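Local coordinates for long form salivary protein D7L1 (Aedes aegypti, PDB 3DXL) that binds and sequesters host biogenic amines and eicosanoids such as leukotrienes, and so modulates blood feeding by female mosquitoes, at residues Met1-Pro6 with Glu75-Tyr80. Sequence-based numbering, arbitrary orientation.
Sequences MGPFDP and EQFKAY
The extended N-terminal segment M1-P6 runs past the last turn of helix 71-79, with P3 and Q76 nearest, their CA atoms 4.6 Å apart. This contact ties the chain start to the N-terminal odorant-binding-protein domain, an all-helical PBP/GOBP fold whose pocket takes lipids. The G2-P3 peptide is cis, just ahead of the bonds at F4. There the Q76 amide takes both the N-H and the C=O of one residue, F4, as the backbone of a neighbouring strand would. F4 N donates to Q76 OE1 (2.8 Å) in a nearly straight bond, 169° at the hydrogen. Q76 NE2 donates back to F4 O at 3.0 Å. Each bond lies in the acceptor's carbonyl plane, on a lone pair. The bend at chi2 (70°) turns the amide toward the segment. NE2 also bonds L127 O, and F4 O also accepts from H129, so the pair is anchored to the chain before helix 132-142. P3 CB presses on A79 CB, a tight 3.4 Å contact. F4 O approaches the Y80 ring obliquely, 3.4 Å from Y80 CE2, and H129 meets that ring edge-to-face. D5 N-caps helix 6-20. P6, which follows, packs on helix 132-142, about 7 Å from the side chain of the leukotriene-binding K149. At the other end, one water bridges G2 O and E75 OE1. Beyond F4, the Y80 hydroxyl rests on D5, with OH 3.2 Å from D5 CA.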
loop_
_atom_site.group_PDB
_atom_site.type_symbol
_atom_site.label_atom_id
_atom_site.label_comp_id
_atom_site.label_asym_id
_atom_site.label_seq_id
_atom_site.Cartn_x
_atom_site.Cartn_y
_atom_site.Cartn_z
ATOM N N MET A 1 6.744 -13.729 4.091
ATOM C CA MET A 1 6.651 -12.503 3.240
ATOM C C MET A 1 6.381 -12.847 1.783
ATOM O O MET A 1 6.989 -13.766 1.218
ATOM C CB MET A 1 7.926 -11.662 3.349
ATOM C CG MET A 1 8.160 -11.073 4.728
ATOM S SD MET A 1 6.858 -9.931 5.244
ATOM C CE MET A 1 7.252 -8.469 4.282
ATOM N N GLY A 2 5.473 -12.089 1.176
ATOM C CA GLY A 2 5.027 -12.362 -0.182
ATOM C C GLY A 2 4.006 -13.484 -0.237
ATOM O O GLY A 2 3.661 -14.066 0.799
ATOM N N PRO A 3 3.499 -13.791 -1.444
ATOM C CA PRO A 3 3.833 -13.080 -2.677
ATOM C C PRO A 3 3.112 -11.727 -2.745
ATOM O O PRO A 3 2.178 -11.471 -1.971
ATOM C CB PRO A 3 3.290 -14.006 -3.760
ATOM C CG PRO A 3 2.095 -14.655 -3.099
ATOM C CD PRO A 3 2.506 -14.859 -1.675
ATOM N N PHE A 4 3.548 -10.880 -3.665
ATOM C CA PHE A 4 2.970 -9.557 -3.859
ATOM C C PHE A 4 2.451 -9.418 -5.273
ATOM O O PHE A 4 3.151 -9.762 -6.238
ATOM C CB PHE A 4 4.024 -8.485 -3.597
ATOM C CG PHE A 4 4.548 -8.474 -2.198
ATOM C CD1 PHE A 4 3.765 -8.000 -1.144
ATOM C CD2 PHE A 4 5.830 -8.933 -1.921
ATOM C CE1 PHE A 4 4.263 -7.984 0.156
ATOM C CE2 PHE A 4 6.327 -8.916 -0.628
ATOM C CZ PHE A 4 5.546 -8.444 0.413
ATOM N N ASP A 5 1.229 -8.900 -5.406
ATOM C CA ASP A 5 0.675 -8.659 -6.720
ATOM C C ASP A 5 1.141 -7.293 -7.246
ATOM O O ASP A 5 1.869 -6.577 -6.545
ATOM C CB ASP A 5 -0.862 -8.854 -6.731
ATOM C CG ASP A 5 -1.634 -7.753 -5.996
ATOM O OD1 ASP A 5 -1.135 -6.617 -5.885
ATOM O OD2 ASP A 5 -2.777 -8.041 -5.567
ATOM N N PRO A 6 0.794 -6.947 -8.493
ATOM C CA PRO A 6 1.289 -5.673 -9.026
ATOM C C PRO A 6 0.918 -4.430 -8.220
ATOM O O PRO A 6 1.734 -3.506 -8.106
ATOM C CB PRO A 6 0.687 -5.624 -10.428
ATOM C CG PRO A 6 0.600 -7.075 -10.805
ATOM C CD PRO A 6 0.111 -7.733 -9.539
ATOM N N GLU A 75 8.836 -17.385 -2.895
ATOM C CA GLU A 75 7.391 -17.198 -2.770
ATOM C C GLU A 75 6.847 -16.447 -3.978
ATOM O O GLU A 75 5.810 -16.809 -4.543
ATOM C CB GLU A 75 7.038 -16.442 -1.483
ATOM C CG GLU A 75 7.100 -17.278 -0.215
ATOM C CD GLU A 75 6.191 -18.499 -0.265
ATOM O OE1 GLU A 75 4.997 -18.357 -0.610
ATOM O OE2 GLU A 75 6.686 -19.602 0.039
ATOM N N GLN A 76 7.570 -15.405 -4.381
ATOM C CA GLN A 76 7.181 -14.595 -5.517
ATOM C C GLN A 76 7.159 -15.395 -6.821
ATOM O O GLN A 76 6.212 -15.310 -7.604
ATOM C CB GLN A 76 8.091 -13.371 -5.624
ATOM C CG GLN A 76 7.606 -12.311 -6.593
ATOM C CD GLN A 76 6.371 -11.563 -6.118
ATOM O OE1 GLN A 76 5.864 -11.792 -5.022
ATOM N NE2 GLN A 76 5.886 -10.673 -6.957
ATOM N N PHE A 77 8.209 -16.176 -7.049
ATOM C CA PHE A 77 8.319 -16.985 -8.259
ATOM C C PHE A 77 7.267 -18.101 -8.306
ATOM O O PHE A 77 6.741 -18.415 -9.369
ATOM C CB PHE A 77 9.747 -17.533 -8.375
ATOM C CG PHE A 77 10.019 -18.317 -9.631
ATOM C CD1 PHE A 77 9.596 -17.869 -10.875
ATOM C CD2 PHE A 77 10.759 -19.496 -9.559
ATOM C CE1 PHE A 77 9.880 -18.612 -12.028
ATOM C CE2 PHE A 77 11.048 -20.236 -10.701
ATOM C CZ PHE A 77 10.617 -19.795 -11.933
ATOM N N LYS A 78 6.973 -18.689 -7.153
ATOM C CA LYS A 78 5.907 -19.693 -7.053
ATOM C C LYS A 78 4.556 -19.119 -7.490
ATOM O O LYS A 78 3.795 -19.771 -8.206
ATOM C CB LYS A 78 5.826 -20.235 -5.630
ATOM C CG LYS A 78 4.770 -21.307 -5.410
ATOM C CD LYS A 78 4.788 -21.779 -3.966
ATOM C CE LYS A 78 3.956 -23.033 -3.772
ATOM N NZ LYS A 78 3.961 -23.458 -2.346
ATOM N N ALA A 79 4.282 -17.890 -7.059
ATOM C CA ALA A 79 3.037 -17.206 -7.404
ATOM C C ALA A 79 3.020 -16.729 -8.854
ATOM O O ALA A 79 1.957 -16.651 -9.476
ATOM C CB ALA A 79 2.799 -16.036 -6.465
ATOM N N TYR A 80 4.198 -16.404 -9.396
ATOM C CA TYR A 80 4.296 -15.863 -10.752
ATOM C C TYR A 80 5.337 -16.579 -11.623
ATOM O O TYR A 80 6.383 -16.004 -11.949
ATOM C CB TYR A 80 4.560 -14.348 -10.711
ATOM C CG TYR A 80 3.470 -13.600 -9.984
ATOM C CD1 TYR A 80 2.274 -13.287 -10.623
ATOM C CD2 TYR A 80 3.621 -13.251 -8.644
ATOM C CE1 TYR A 80 1.257 -12.629 -9.955
ATOM C CE2 TYR A 80 2.611 -12.589 -7.962
ATOM C CZ TYR A 80 1.437 -12.287 -8.627
ATOM O OH TYR A 80 0.432 -11.639 -7.958
HETATM O O HOH W 1 3.445 -16.949 1.145
#